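Local coordinates for protein Cfl (Pectobacterium brasiliense, PDB 7A9J) that is a coronafacic acid ligase of the ATP-dependent AMP-binding family, probably activating carboxylic acids as acyl-adenylates and used in amide synthesis, at residues A[74-80]-A[120-126]; A[92-96]-A[175-179]; A[276-282]-A[304-310]; A[443-447]-A[483-488]. The protein carries 1 engineered substitution. All blocks are in the same frame, centred on the assembly; numbering follows the deposited sequence.

Overall arrangement
Contacts 1, 2 and 3 all lie in the AMP-binding part of the chain, whereas contact 4 belongs to the C-terminal domain. Contacts 1 and 2 interleave in sequence, and their centres are about 18 Å apart. They touch through Ile75 and Cys92, because helix 83-95 follows strand 74-78 and packs on its parallel sheet. Contact 3 pairs strands 278-281 and 306-311 at the bound ligand, with its centre about 29 Å from that of contact 1. Contact 4, last along the chain, is centred about 31 Å from contact 3 and about 59 Å from contact 2. The separation reflects the two-domain build of this family, in which the small C-terminal domain generally moves relative to the large one.

Contact 1 of 4, residues A[74-80]-A[120-126]; sequences RISIHMG and SCAYIGD
The rings of His78 and Tyr123 meet rim to rim, neither lying over the face of the other, with their planes 65° apart. Tyr123 OH reaches the edge of the imidazole near its plane and hydrogen-bonds His78 ND1 at 2.9 Å; either could be the donor. His78 CG stands anti to its backbone N (chi1 -176°), which turns the imidazole toward that hydroxyl, while Ile115 and Val111 of helix 108-117 touch Tyr123 and His78 respectively. The third flat group, the Asp126 carboxylate, is approached by Gly80 N from above its plane, at 2.8 Å from OD2; Arg129 forms a salt bridge to the same oxygen.

Ahead of the ring pair, the strands run parallel. Ser76 bonds through both backbone atoms, its N to Ala122 O and its O to Ile124 N, the latter at 2.8 Å. Ser76 OG and Ser120 OG share a short bond of 2.7 Å, and Ser118 also bonds Ser120 OG. Ile75 CG2 lies 4.0 Å from Ile124 CD1, and Met79 CE reaches Ile124 CG2 at 3.5 Å.

Polar groups are thus paired on the Ser76–His78 face, while the face of Ile75, Ile77 and Ile124 is apolar. Gly80 N and Arg129 on OD2 probably favour the charged carboxylate, and Asp126, as N-cap of helix 127-132, ties the loop after strand 74-78 to that helix.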
loop_
_atom_site.group_PDB
_atom_site.type_symbol
_atom_site.label_atom_id
_atom_site.label_comp_id
_atom_site.label_asym_id
_atom_site.label_seq_id
_atom_site.Cartn_x
_atom_site.Cartn_y
_atom_site.Cartn_z
ATOM N N ARG A 74 20.953 -7.964 -12.096
ATOM C CA ARG A 74 19.659 -7.332 -11.847
ATOM C C ARG A 74 18.645 -7.862 -12.852
ATOM O O ARG A 74 18.894 -7.880 -14.050
ATOM C CB ARG A 74 19.785 -5.801 -11.898
ATOM C CG ARG A 74 20.873 -5.382 -10.890
ATOM C CD ARG A 74 21.021 -3.939 -10.835
ATOM N NE ARG A 74 22.014 -3.500 -9.874
ATOM C CZ ARG A 74 22.322 -2.215 -9.708
ATOM N NH1 ARG A 74 21.708 -1.304 -10.457
ATOM N NH2 ARG A 74 23.246 -1.835 -8.827
ATOM N N ILE A 75 17.493 -8.289 -12.350
ATOM C CA ILE A 75 16.437 -8.850 -13.166
ATOM C C ILE A 75 15.199 -7.977 -13.020
ATOM O O ILE A 75 14.672 -7.831 -11.911
ATOM C CB ILE A 75 16.096 -10.278 -12.726
ATOM C CG1 ILE A 75 17.360 -11.120 -12.665
ATOM C CG2 ILE A 75 15.049 -10.870 -13.706
ATOM C CD1 ILE A 75 17.011 -12.604 -12.450
ATOM N N SER A 76 14.732 -7.401 -14.135
ATOM C CA SER A 76 13.463 -6.661 -14.129
ATOM C C SER A 76 12.310 -7.652 -14.215
ATOM O O SER A 76 12.358 -8.588 -15.010
ATOM C CB SER A 76 13.404 -5.691 -15.305
ATOM O OG SER A 76 14.241 -4.588 -15.060
ATOM N N ILE A 77 11.285 -7.458 -13.387
ATOM C CA ILE A 77 10.168 -8.386 -13.294
ATOM C C ILE A 77 8.905 -7.599 -13.594
ATOM O O ILE A 77 8.678 -6.517 -13.028
ATOM C CB ILE A 77 10.078 -9.041 -11.900
ATOM C CG1 ILE A 77 11.374 -9.801 -11.594
ATOM C CG2 ILE A 77 8.937 -10.046 -11.902
ATOM C CD1 ILE A 77 11.371 -10.481 -10.231
ATOM N N HIS A 78 8.075 -8.153 -14.440
ATOM C CA HIS A 78 7.033 -7.291 -15.010
ATOM C C HIS A 78 5.841 -8.209 -15.305
ATOM O O HIS A 78 5.669 -8.675 -16.418
ATOM C CB HIS A 78 7.585 -6.591 -16.252
ATOM C CG HIS A 78 6.666 -5.586 -16.894
ATOM N ND1 HIS A 78 6.544 -5.496 -18.274
ATOM C CD2 HIS A 78 5.936 -4.553 -16.385
ATOM C CE1 HIS A 78 5.732 -4.498 -18.578
ATOM N NE2 HIS A 78 5.383 -3.883 -17.459
ATOM N N MET A 79 5.024 -8.489 -14.279
ATOM C CA MET A 79 3.925 -9.430 -14.476
ATOM C C MET A 79 2.805 -9.231 -13.451
ATOM O O MET A 79 2.993 -8.621 -12.380
ATOM C CB MET A 79 4.428 -10.872 -14.453
ATOM C CG MET A 79 4.941 -11.375 -13.197
ATOM S SD MET A 79 5.450 -13.188 -13.308
ATOM C CE MET A 79 6.602 -13.227 -14.695
ATOM N N GLY A 80 1.605 -9.660 -13.865
ATOM C CA GLY A 80 0.428 -9.622 -13.011
ATOM C C GLY A 80 0.478 -10.735 -11.975
ATOM O O GLY A 80 1.468 -11.453 -11.849
ATOM N N SER A 120 19.453 -3.511 -15.591
ATOM C CA SER A 120 19.060 -4.908 -15.590
ATOM C C SER A 120 19.733 -5.656 -16.724
ATOM O O SER A 120 19.888 -5.135 -17.834
ATOM C CB SER A 120 17.541 -5.049 -15.691
ATOM O OG SER A 120 16.916 -4.583 -14.493
ATOM N N CYS A 121 20.157 -6.888 -16.461
ATOM C CA CYS A 121 20.619 -7.722 -17.559
ATOM C C CYS A 121 19.657 -8.852 -17.899
ATOM O O CYS A 121 19.934 -9.636 -18.822
ATOM C CB CYS A 121 22.017 -8.279 -17.265
ATOM S SG CYS A 121 22.004 -9.501 -15.973
ATOM N N ALA A 122 18.529 -8.957 -17.206
ATOM C CA ALA A 122 17.514 -9.912 -17.613
ATOM C C ALA A 122 16.135 -9.338 -17.316
ATOM O O ALA A 122 15.984 -8.462 -16.466
ATOM C CB ALA A 122 17.702 -11.273 -16.914
ATOM N N TYR A 123 15.124 -9.869 -18.015
ATOM C CA TYR A 123 13.729 -9.473 -17.815
ATOM C C TYR A 123 12.875 -10.745 -17.729
ATOM O O TYR A 123 13.078 -11.680 -18.506
ATOM C CB TYR A 123 13.298 -8.575 -18.996
ATOM C CG TYR A 123 11.828 -8.347 -19.140
ATOM C CD1 TYR A 123 11.010 -9.311 -19.750
ATOM C CD2 TYR A 123 11.251 -7.158 -18.725
ATOM C CE1 TYR A 123 9.648 -9.102 -19.923
ATOM C CE2 TYR A 123 9.877 -6.925 -18.876
ATOM C CZ TYR A 123 9.083 -7.885 -19.451
ATOM O OH TYR A 123 7.725 -7.728 -19.673
ATOM N N ILE A 124 11.942 -10.788 -16.764
ATOM C CA ILE A 124 10.929 -11.845 -16.673
ATOM C C ILE A 124 9.555 -11.184 -16.634
ATOM O O ILE A 124 9.292 -10.339 -15.772
ATOM C CB ILE A 124 11.131 -12.727 -15.437
ATOM C CG1 ILE A 124 12.469 -13.467 -15.518
ATOM C CG2 ILE A 124 10.033 -13.829 -15.326
ATOM C CD1 ILE A 124 12.837 -14.187 -14.191
ATOM N N GLY A 125 8.696 -11.542 -17.573
ATOM C CA GLY A 125 7.384 -10.936 -17.658
ATOM C C GLY A 125 6.346 -11.954 -18.083
ATOM O O GLY A 125 6.666 -13.106 -18.414
ATOM N N ASP A 126 5.084 -11.531 -18.050
ATOM C CA ASP A 126 4.010 -12.367 -18.555
ATOM C C ASP A 126 3.529 -11.851 -19.889
ATOM O O ASP A 126 4.009 -10.833 -20.423
ATOM C CB ASP A 126 2.858 -12.533 -17.539
ATOM C CG ASP A 126 2.138 -11.251 -17.193
ATOM O OD1 ASP A 126 2.343 -10.215 -17.869
ATOM O OD2 ASP A 126 1.350 -11.282 -16.189
#

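Contact 2 of 4, residues A[92-96]-A[175-179]; sequences CLKIG and EDNIY
Ile178 pushes its CG1–CD1 branch against the last turn of helix 83-95, in the tightly packed part of the contact. Its CG1 is 3.4 Å from Lys94 O and its CD1 is equally close to Gly96 N. Chi2 of -51° turns CD1 back against the backbone where the helix ends. Gly96 leaves the helix there with positive phi (79°), a conformation that glycine adopts readily. Beside Ile178, Asp176 CB presses on Lys94 O at 3.3 Å, and the carboxylate leans over the CA and CG2 of Ile95. No direct hydrogen bond crosses this part of the contact.

The polar side is looser and bridged by waters. Lys94 NZ and Asp176 OD2 form only a long salt bridge of 3.7 Å, the two side chains crossing at about a right angle. One water closes the gap, accepting from NZ and donating to OD2 at 2.6 Å each; a second donates to OD2 but is held weakly by NZ. A third water donates to both Ile95 O and Asp176 OD1, 2.7 Å from each, joining the helix end to the loop. The charges have further partners: Lys65 pairs with Asp176 OD1, and Tyr171 bonds Lys94 NZ.

The 175-179 loop, which runs between helix 163-166 and strand 183-188, therefore lies across the C-terminal end of helix 83-95. Helix 50-66 packs on Lys94 and Ile95, helix 24-34 on Leu93 and Lys94, and helix 203-214 on Leu93 and Ile178.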
loop_
_atom_site.group_PDB
_atom_site.type_symbol
_atom_site.label_atom_id
_atom_site.label_comp_id
_atom_site.label_asym_id
_atom_site.label_seq_id
_atom_site.Cartn_x
_atom_site.Cartn_y
_atom_site.Cartn_z
ATOM N N CYS A 92 15.149 -15.421 -7.167
ATOM C CA CYS A 92 16.135 -14.353 -7.182
ATOM C C CYS A 92 16.833 -14.265 -5.839
ATOM O O CYS A 92 18.069 -14.201 -5.759
ATOM C CB CYS A 92 15.432 -13.024 -7.487
ATOM S SG CYS A 92 14.914 -12.954 -9.209
ATOM N N LEU A 93 16.033 -14.325 -4.773
ATOM C CA LEU A 93 16.586 -14.301 -3.417
ATOM C C LEU A 93 17.517 -15.476 -3.165
ATOM O O LEU A 93 18.575 -15.313 -2.538
ATOM C CB LEU A 93 15.436 -14.328 -2.402
ATOM C CG LEU A 93 14.700 -12.958 -2.305
ATOM C CD1 LEU A 93 13.379 -13.143 -1.539
ATOM C CD2 LEU A 93 15.536 -11.886 -1.658
ATOM N N LYS A 94 17.111 -16.680 -3.603
ATOM C CA LYS A 94 17.904 -17.871 -3.390
ATOM C C LYS A 94 19.301 -17.716 -3.978
ATOM O O LYS A 94 20.291 -18.126 -3.364
ATOM C CB LYS A 94 17.185 -19.073 -4.042
ATOM C CG LYS A 94 17.930 -20.392 -3.963
ATOM C CD LYS A 94 17.041 -21.549 -4.513
ATOM C CE LYS A 94 17.871 -22.836 -4.860
ATOM N NZ LYS A 94 18.645 -23.372 -3.698
ATOM N N ILE A 95 19.401 -17.139 -5.181
ATOM C CA ILE A 95 20.681 -17.068 -5.840
ATOM C C ILE A 95 21.341 -15.726 -5.695
ATOM O O ILE A 95 22.504 -15.583 -6.155
ATOM C CB ILE A 95 20.589 -17.444 -7.332
ATOM C CG1 ILE A 95 19.825 -16.389 -8.146
ATOM C CG2 ILE A 95 20.023 -18.843 -7.447
ATOM C CD1 ILE A 95 19.970 -16.702 -9.645
ATOM N N GLY A 96 20.678 -14.757 -5.030
ATOM C CA GLY A 96 21.252 -13.439 -4.870
ATOM C C GLY A 96 21.123 -12.570 -6.089
ATOM O O GLY A 96 21.896 -11.619 -6.239
ATOM N N GLU A 175 25.174 -24.953 -4.733
ATOM C CA GLU A 175 25.123 -24.105 -3.555
ATOM C C GLU A 175 24.974 -22.651 -3.965
ATOM O O GLU A 175 25.338 -22.259 -5.076
ATOM C CB GLU A 175 26.398 -24.249 -2.707
ATOM C CG GLU A 175 26.325 -25.252 -1.533
ATOM C CD GLU A 175 26.903 -26.616 -1.850
ATOM O OE1 GLU A 175 26.163 -27.619 -1.713
ATOM O OE2 GLU A 175 28.100 -26.701 -2.218
ATOM N N ASP A 176 24.501 -21.857 -3.025
ATOM C CA ASP A 176 24.474 -20.388 -3.106
ATOM C C ASP A 176 25.006 -19.809 -1.801
ATOM O O ASP A 176 24.678 -20.304 -0.721
ATOM C CB ASP A 176 23.058 -19.847 -3.356
ATOM C CG ASP A 176 22.473 -20.347 -4.671
ATOM O OD1 ASP A 176 22.972 -19.919 -5.741
ATOM O OD2 ASP A 176 21.559 -21.210 -4.618
ATOM N N ASN A 177 25.853 -18.788 -1.892
ATOM C CA ASN A 177 26.367 -18.121 -0.695
ATOM C C ASN A 177 25.783 -16.714 -0.649
ATOM O O ASN A 177 26.247 -15.814 -1.359
ATOM C CB ASN A 177 27.880 -18.113 -0.690
ATOM C CG ASN A 177 28.427 -19.504 -0.651
ATOM O OD1 ASN A 177 28.045 -20.297 0.219
ATOM N ND2 ASN A 177 29.253 -19.848 -1.630
ATOM N N ILE A 178 24.749 -16.551 0.166
ATOM C CA ILE A 178 23.977 -15.299 0.273
ATOM C C ILE A 178 24.281 -14.703 1.639
ATOM O O ILE A 178 24.208 -15.412 2.643
ATOM C CB ILE A 178 22.456 -15.531 0.138
ATOM C CG1 ILE A 178 22.070 -16.278 -1.148
ATOM C CG2 ILE A 178 21.684 -14.212 0.239
ATOM C CD1 ILE A 178 22.616 -15.717 -2.391
ATOM N N TYR A 179 24.632 -13.406 1.686
ATOM C CA TYR A 179 24.999 -12.731 2.927
ATOM C C TYR A 179 24.036 -11.584 3.167
ATOM O O TYR A 179 23.487 -11.032 2.221
ATOM C CB TYR A 179 26.434 -12.191 2.877
ATOM C CG TYR A 179 27.419 -13.300 2.664
ATOM C CD1 TYR A 179 27.842 -14.060 3.727
ATOM C CD2 TYR A 179 27.872 -13.636 1.381
ATOM C CE1 TYR A 179 28.729 -15.121 3.537
ATOM C CE2 TYR A 179 28.742 -14.679 1.197
ATOM C CZ TYR A 179 29.165 -15.415 2.280
ATOM O OH TYR A 179 30.042 -16.458 2.104
HETATM O O HOH W 1 20.462 -22.116 -2.383
HETATM O O HOH W 2 21.021 -23.294 -6.144
HETATM O O HOH W 3 24.315 -17.611 -6.202
#

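Contact 3 of 4, residues A[276-282]-A[304-310]; sequences PAWIAGT and ETVCVAG. With R4Z (6-ethyl-1-oxidanylidene-indene-4-carboxylic acid), chain B.
Ala277 O and Val306 N begin the pairing of two parallel strands with an almost perfectly straight bond, 3.1 Å long and 179° at the hydrogen. From there the bonds pass to and fro. Ile279 N gives to Val306 O, and Ile279 O takes the N-H of Val308 at 2.8 Å. Gly281 repeats the pattern, its N donating to Val308 O and its O accepting from Gly310 N at 2.8 Å. The intervening residues turn their backbone outward: Trp278 and Ala280 bond to the chain at Leu232 and Leu234, and Cys307 bonds to Gln331.

At the N-terminal end of the pair, waters complete the carbonyls. One donates to Pro276 O at 2.7 Å and also bonds Thr305 OG1; another donates to both Ala277 O and Glu304 O. At the other end, Thr282 N is taken by Asn285 OD1, while the Thr282 side chain caps the following helix.

Apolar side chains cover both faces. Swung away from the backbone N by chi1 of -174°, the Trp278 indole lies obliquely against the valines, CD1 3.6 Å from Val306 CG1 and NE1 3.5 Å from Val308 CG2. On the other face of the sheet, Ile279 meets Thr305 CG2 and Cys307 SG.

Helix 283-294 makes the crossover of this beta-alpha-beta unit, its Phe286 touching Ile279, Cys307 and Ala309. Helix 240-251 packs on Trp278 and Ala280, strand 331-335 flanks 306-311, and Gly310 borders the bound indenone acid, its C 3.5 Å from ligand C04.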
loop_
_atom_site.group_PDB
_atom_site.type_symbol
_atom_site.label_atom_id
_atom_site.label_comp_id
_atom_site.label_asym_id
_atom_site.label_seq_id
_atom_site.Cartn_x
_atom_site.Cartn_y
_atom_site.Cartn_z
ATOM N N PRO A 276 -11.370 -15.049 2.048
ATOM C CA PRO A 276 -10.088 -14.902 2.725
ATOM C C PRO A 276 -10.293 -14.477 4.183
ATOM O O PRO A 276 -11.323 -13.908 4.564
ATOM C CB PRO A 276 -9.385 -13.806 1.917
ATOM C CG PRO A 276 -10.524 -12.996 1.342
ATOM C CD PRO A 276 -11.596 -13.985 1.042
ATOM N N ALA A 277 -9.306 -14.788 5.011
ATOM C CA ALA A 277 -9.350 -14.437 6.428
ATOM C C ALA A 277 -8.838 -13.031 6.678
ATOM O O ALA A 277 -9.122 -12.464 7.746
ATOM C CB ALA A 277 -8.492 -15.399 7.261
ATOM N N TRP A 278 -8.098 -12.465 5.718
ATOM C CA TRP A 278 -7.386 -11.211 5.928
ATOM C C TRP A 278 -7.254 -10.556 4.571
ATOM O O TRP A 278 -6.916 -11.245 3.592
ATOM C CB TRP A 278 -6.025 -11.503 6.553
ATOM C CG TRP A 278 -5.208 -10.284 6.964
ATOM C CD1 TRP A 278 -5.102 -9.777 8.224
ATOM C CD2 TRP A 278 -4.283 -9.578 6.158
ATOM N NE1 TRP A 278 -4.175 -8.765 8.241
ATOM C CE2 TRP A 278 -3.675 -8.610 6.971
ATOM C CE3 TRP A 278 -3.932 -9.654 4.785
ATOM C CZ2 TRP A 278 -2.706 -7.722 6.502
ATOM C CZ3 TRP A 278 -2.974 -8.751 4.296
ATOM C CH2 TRP A 278 -2.349 -7.811 5.161
ATOM N N ILE A 279 -7.551 -9.250 4.489
ATOM C CA ILE A 279 -7.543 -8.547 3.213
ATOM C C ILE A 279 -6.782 -7.243 3.431
ATOM O O ILE A 279 -7.218 -6.392 4.234
ATOM C CB ILE A 279 -8.964 -8.208 2.737
ATOM C CG1 ILE A 279 -9.826 -9.479 2.668
ATOM C CG2 ILE A 279 -8.902 -7.482 1.403
ATOM C CD1 ILE A 279 -11.282 -9.155 2.272
ATOM N N ALA A 280 -5.723 -7.040 2.663
ATOM C CA ALA A 280 -5.092 -5.726 2.573
ATOM C C ALA A 280 -5.559 -4.996 1.322
ATOM O O ALA A 280 -5.835 -5.598 0.291
ATOM C CB ALA A 280 -3.555 -5.869 2.564
ATOM N N GLY A 281 -5.648 -3.657 1.411
ATOM C CA GLY A 281 -6.054 -2.917 0.217
ATOM C C GLY A 281 -5.804 -1.434 0.449
ATOM O O GLY A 281 -5.449 -1.009 1.549
ATOM N N THR A 282 -5.913 -0.672 -0.633
ATOM C CA THR A 282 -5.989 0.812 -0.462
ATOM C C THR A 282 -7.304 1.232 0.153
ATOM O O THR A 282 -8.289 0.501 0.140
ATOM C CB THR A 282 -5.856 1.512 -1.804
ATOM O OG1 THR A 282 -7.030 1.253 -2.589
ATOM C CG2 THR A 282 -4.563 1.075 -2.499
ATOM N N GLU A 304 -16.125 -11.466 10.291
ATOM C CA GLU A 304 -14.993 -12.229 10.816
ATOM C C GLU A 304 -13.681 -11.951 10.076
ATOM O O GLU A 304 -12.649 -12.533 10.429
ATOM C CB GLU A 304 -15.271 -13.727 10.748
ATOM C CG GLU A 304 -16.365 -14.237 11.685
ATOM C CD GLU A 304 -15.938 -14.176 13.140
ATOM O OE1 GLU A 304 -16.802 -13.900 13.997
ATOM O OE2 GLU A 304 -14.735 -14.402 13.429
ATOM N N THR A 305 -13.708 -11.117 9.044
ATOM C CA THR A 305 -12.539 -10.885 8.203
ATOM C C THR A 305 -11.764 -9.675 8.699
ATOM O O THR A 305 -12.353 -8.645 9.051
ATOM C CB THR A 305 -12.963 -10.656 6.753
ATOM O OG1 THR A 305 -13.817 -11.740 6.333
ATOM C CG2 THR A 305 -11.705 -10.561 5.808
ATOM N N VAL A 306 -10.449 -9.799 8.734
ATOM C CA VAL A 306 -9.596 -8.709 9.214
ATOM C C VAL A 306 -9.157 -7.941 7.986
ATOM O O VAL A 306 -8.515 -8.505 7.102
ATOM C CB VAL A 306 -8.376 -9.235 9.993
ATOM C CG1 VAL A 306 -7.406 -8.076 10.351
ATOM C CG2 VAL A 306 -8.832 -9.912 11.271
ATOM N N CYS A 307 -9.518 -6.664 7.908
ATOM C CA CYS A 307 -9.188 -5.837 6.745
ATOM C C CYS A 307 -8.219 -4.725 7.135
ATOM O O CYS A 307 -8.408 -4.072 8.166
ATOM C CB CYS A 307 -10.464 -5.205 6.157
ATOM S SG CYS A 307 -11.566 -6.558 5.551
ATOM N N VAL A 308 -7.204 -4.499 6.305
ATOM C CA VAL A 308 -6.120 -3.566 6.602
ATOM C C VAL A 308 -6.025 -2.579 5.445
ATOM O O VAL A 308 -5.602 -2.949 4.341
ATOM C CB VAL A 308 -4.772 -4.273 6.827
ATOM C CG1 VAL A 308 -3.680 -3.215 7.081
ATOM C CG2 VAL A 308 -4.845 -5.303 8.001
ATOM N N ALA A 309 -6.319 -1.299 5.722
ATOM C CA ALA A 309 -6.236 -0.248 4.711
ATOM C C ALA A 309 -4.829 0.339 4.771
ATOM O O ALA A 309 -4.384 0.778 5.832
ATOM C CB ALA A 309 -7.273 0.877 4.995
ATOM N N GLY A 310 -4.172 0.440 3.636
ATOM C CA GLY A 310 -2.754 0.782 3.642
ATOM C C GLY A 310 -2.483 2.079 2.920
ATOM O O GLY A 310 -2.996 2.277 1.832
HETATM C C13 R4Z B . 6.646 -0.074 1.988
HETATM C C15 R4Z B . 4.442 0.082 3.235
HETATM C C02 R4Z B . 2.088 0.220 4.328
HETATM C C03 R4Z B . 0.776 0.559 4.001
HETATM C C04 R4Z B . 0.849 1.082 2.566
HETATM C C05 R4Z B . 3.083 0.343 3.301
HETATM C C06 R4Z B . 2.402 0.845 2.163
HETATM C C07 R4Z B . 3.126 1.040 0.993
HETATM C C08 R4Z B . 2.409 1.584 -0.254
HETATM C C11 R4Z B . 4.485 0.735 0.930
HETATM C C12 R4Z B . 5.167 0.247 2.053
HETATM C C14 R4Z B . 6.882 -1.440 1.282
HETATM O O01 R4Z B . 2.371 -0.160 5.435
HETATM O O09 R4Z B . 3.008 1.477 -1.358
HETATM O O10 R4Z B . 1.265 2.139 -0.202
HETATM O O HOH W 4 -13.429 -12.504 3.667
HETATM O O HOH W 5 -9.803 -13.402 10.237
#

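Contact 4 of 4, residues A[443-447]-A[483-488]; sequences TLIQH and TIASYL
The CA atoms nearest each other are Leu444 with Ile484 and His447 with Tyr487, 7.8 and 8.2 Å apart, where the last part of helix 437-445 lies beside helix 481-491. Thr443 O accepts two bonds from opposite faces of its carbonyl plane: Gln446 N within its own turn, and Tyr487 OH at 2.8 Å from the other helix.

The tyrosine spans the gap, chi1 of 169° carrying the phenol across to the other helix. Thr443 O sits at the edge of the phenol, and His447 points its own edge at one face, CD2 3.7 Å above the ring toward its rim. With planes 84° apart, the pair is T-shaped. Thr483 CG2 touches His447 NE2 at 3.4 Å. Deeper in, Leu444 CD2 meets Ile484 CG2 at 3.5 Å, and Leu488 CD2 touches both Leu444 and Thr443; strand 450-460 packs on Leu444 and Ile484.

Asp449 N bonds His447 ND1, which helps fix the imidazole's rotation and is consistent with a neutral ring protonated on NE2. One hydroxyl thus joins two helices of the C-terminal domain beside an aliphatic seam, with the imidazole edge against one face of its phenol.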
loop_
_atom_site.group_PDB
_atom_site.type_symbol
_atom_site.label_atom_id
_atom_site.label_comp_id
_atom_site.label_asym_id
_atom_site.label_seq_id
_atom_site.Cartn_x
_atom_site.Cartn_y
_atom_site.Cartn_z
ATOM N N THR A 443 -15.357 15.903 13.154
ATOM C CA THR A 443 -16.466 16.313 14.006
ATOM C C THR A 443 -17.748 16.476 13.199
ATOM O O THR A 443 -18.815 16.015 13.610
ATOM C CB THR A 443 -16.100 17.625 14.709
ATOM O OG1 THR A 443 -14.974 17.386 15.558
ATOM C CG2 THR A 443 -17.288 18.124 15.547
ATOM N N LEU A 444 -17.653 17.153 12.052
ATOM C CA LEU A 444 -18.832 17.469 11.250
ATOM C C LEU A 444 -19.567 16.214 10.825
ATOM O O LEU A 444 -20.791 16.109 10.978
ATOM C CB LEU A 444 -18.415 18.277 10.016
ATOM C CG LEU A 444 -18.054 19.733 10.288
ATOM C CD1 LEU A 444 -17.376 20.322 9.075
ATOM C CD2 LEU A 444 -19.290 20.549 10.685
ATOM N N ILE A 445 -18.833 15.238 10.297
ATOM C CA ILE A 445 -19.484 14.053 9.758
ATOM C C ILE A 445 -20.203 13.208 10.835
ATOM O O ILE A 445 -21.080 12.399 10.498
ATOM C CB ILE A 445 -18.439 13.238 8.964
ATOM C CG1 ILE A 445 -19.131 12.255 8.015
ATOM C CG2 ILE A 445 -17.541 12.463 9.914
ATOM C CD1 ILE A 445 -18.171 11.339 7.291
ATOM N N GLN A 446 -19.892 13.385 12.127
ATOM C CA GLN A 446 -20.634 12.662 13.157
ATOM C C GLN A 446 -22.096 13.077 13.199
ATOM O O GLN A 446 -22.944 12.297 13.662
ATOM C CB GLN A 446 -20.010 12.877 14.542
ATOM C CG GLN A 446 -18.554 12.482 14.642
ATOM C CD GLN A 446 -18.287 11.159 13.961
ATOM O OE1 GLN A 446 -19.007 10.178 14.183
ATOM N NE2 GLN A 446 -17.291 11.141 13.077
ATOM N N HIS A 447 -22.410 14.288 12.737
ATOM C CA HIS A 447 -23.798 14.717 12.715
ATOM C C HIS A 447 -24.606 13.807 11.797
ATOM O O HIS A 447 -24.136 13.394 10.731
ATOM C CB HIS A 447 -23.897 16.171 12.266
ATOM C CG HIS A 447 -25.136 16.839 12.750
ATOM N ND1 HIS A 447 -26.319 16.813 12.042
ATOM C CD2 HIS A 447 -25.397 17.500 13.902
ATOM C CE1 HIS A 447 -27.247 17.463 12.721
ATOM N NE2 HIS A 447 -26.716 17.890 13.853
ATOM N N THR A 483 -28.011 24.673 12.884
ATOM C CA THR A 483 -27.815 23.390 13.553
ATOM C C THR A 483 -26.335 23.091 13.715
ATOM O O THR A 483 -25.889 22.631 14.777
ATOM C CB THR A 483 -28.487 22.269 12.753
ATOM O OG1 THR A 483 -29.884 22.556 12.596
ATOM C CG2 THR A 483 -28.310 20.911 13.453
ATOM N N ILE A 484 -25.561 23.361 12.663
ATOM C CA ILE A 484 -24.148 23.001 12.648
ATOM C C ILE A 484 -23.365 23.894 13.596
ATOM O O ILE A 484 -22.574 23.414 14.416
ATOM C CB ILE A 484 -23.610 23.075 11.212
ATOM C CG1 ILE A 484 -24.491 22.232 10.293
ATOM C CG2 ILE A 484 -22.154 22.593 11.129
ATOM C CD1 ILE A 484 -24.009 22.211 8.860
ATOM N N ALA A 485 -23.585 25.211 13.512
ATOM C CA ALA A 485 -22.846 26.107 14.390
ATOM C C ALA A 485 -23.099 25.756 15.858
ATOM O O ALA A 485 -22.156 25.664 16.653
ATOM C CB ALA A 485 -23.207 27.565 14.079
ATOM N N SER A 486 -24.355 25.504 16.231
ATOM C CA SER A 486 -24.611 25.135 17.618
ATOM C C SER A 486 -23.960 23.797 17.959
ATOM O O SER A 486 -23.363 23.649 19.031
ATOM C CB SER A 486 -26.119 25.106 17.897
ATOM O OG SER A 486 -26.755 24.064 17.184
ATOM N N TYR A 487 -24.030 22.827 17.047
ATOM C CA TYR A 487 -23.376 21.535 17.264
ATOM C C TYR A 487 -21.871 21.694 17.478
ATOM O O TYR A 487 -21.285 21.021 18.339
ATOM C CB TYR A 487 -23.673 20.612 16.074
ATOM C CG TYR A 487 -22.864 19.335 16.018
ATOM C CD1 TYR A 487 -23.204 18.227 16.783
ATOM C CD2 TYR A 487 -21.765 19.237 15.181
ATOM C CE1 TYR A 487 -22.448 17.047 16.713
ATOM C CE2 TYR A 487 -21.015 18.084 15.104
ATOM C CZ TYR A 487 -21.351 16.994 15.864
ATOM O OH TYR A 487 -20.574 15.859 15.760
ATOM N N LEU A 488 -21.225 22.582 16.710
ATOM C CA LEU A 488 -19.789 22.788 16.883
ATOM C C LEU A 488 -19.464 23.511 18.194
ATOM O O LEU A 488 -18.416 23.252 18.793
ATOM C CB LEU A 488 -19.220 23.551 15.687
ATOM C CG LEU A 488 -19.204 22.792 14.359
ATOM C CD1 LEU A 488 -18.597 23.656 13.282
ATOM C CD2 LEU A 488 -18.395 21.537 14.465
#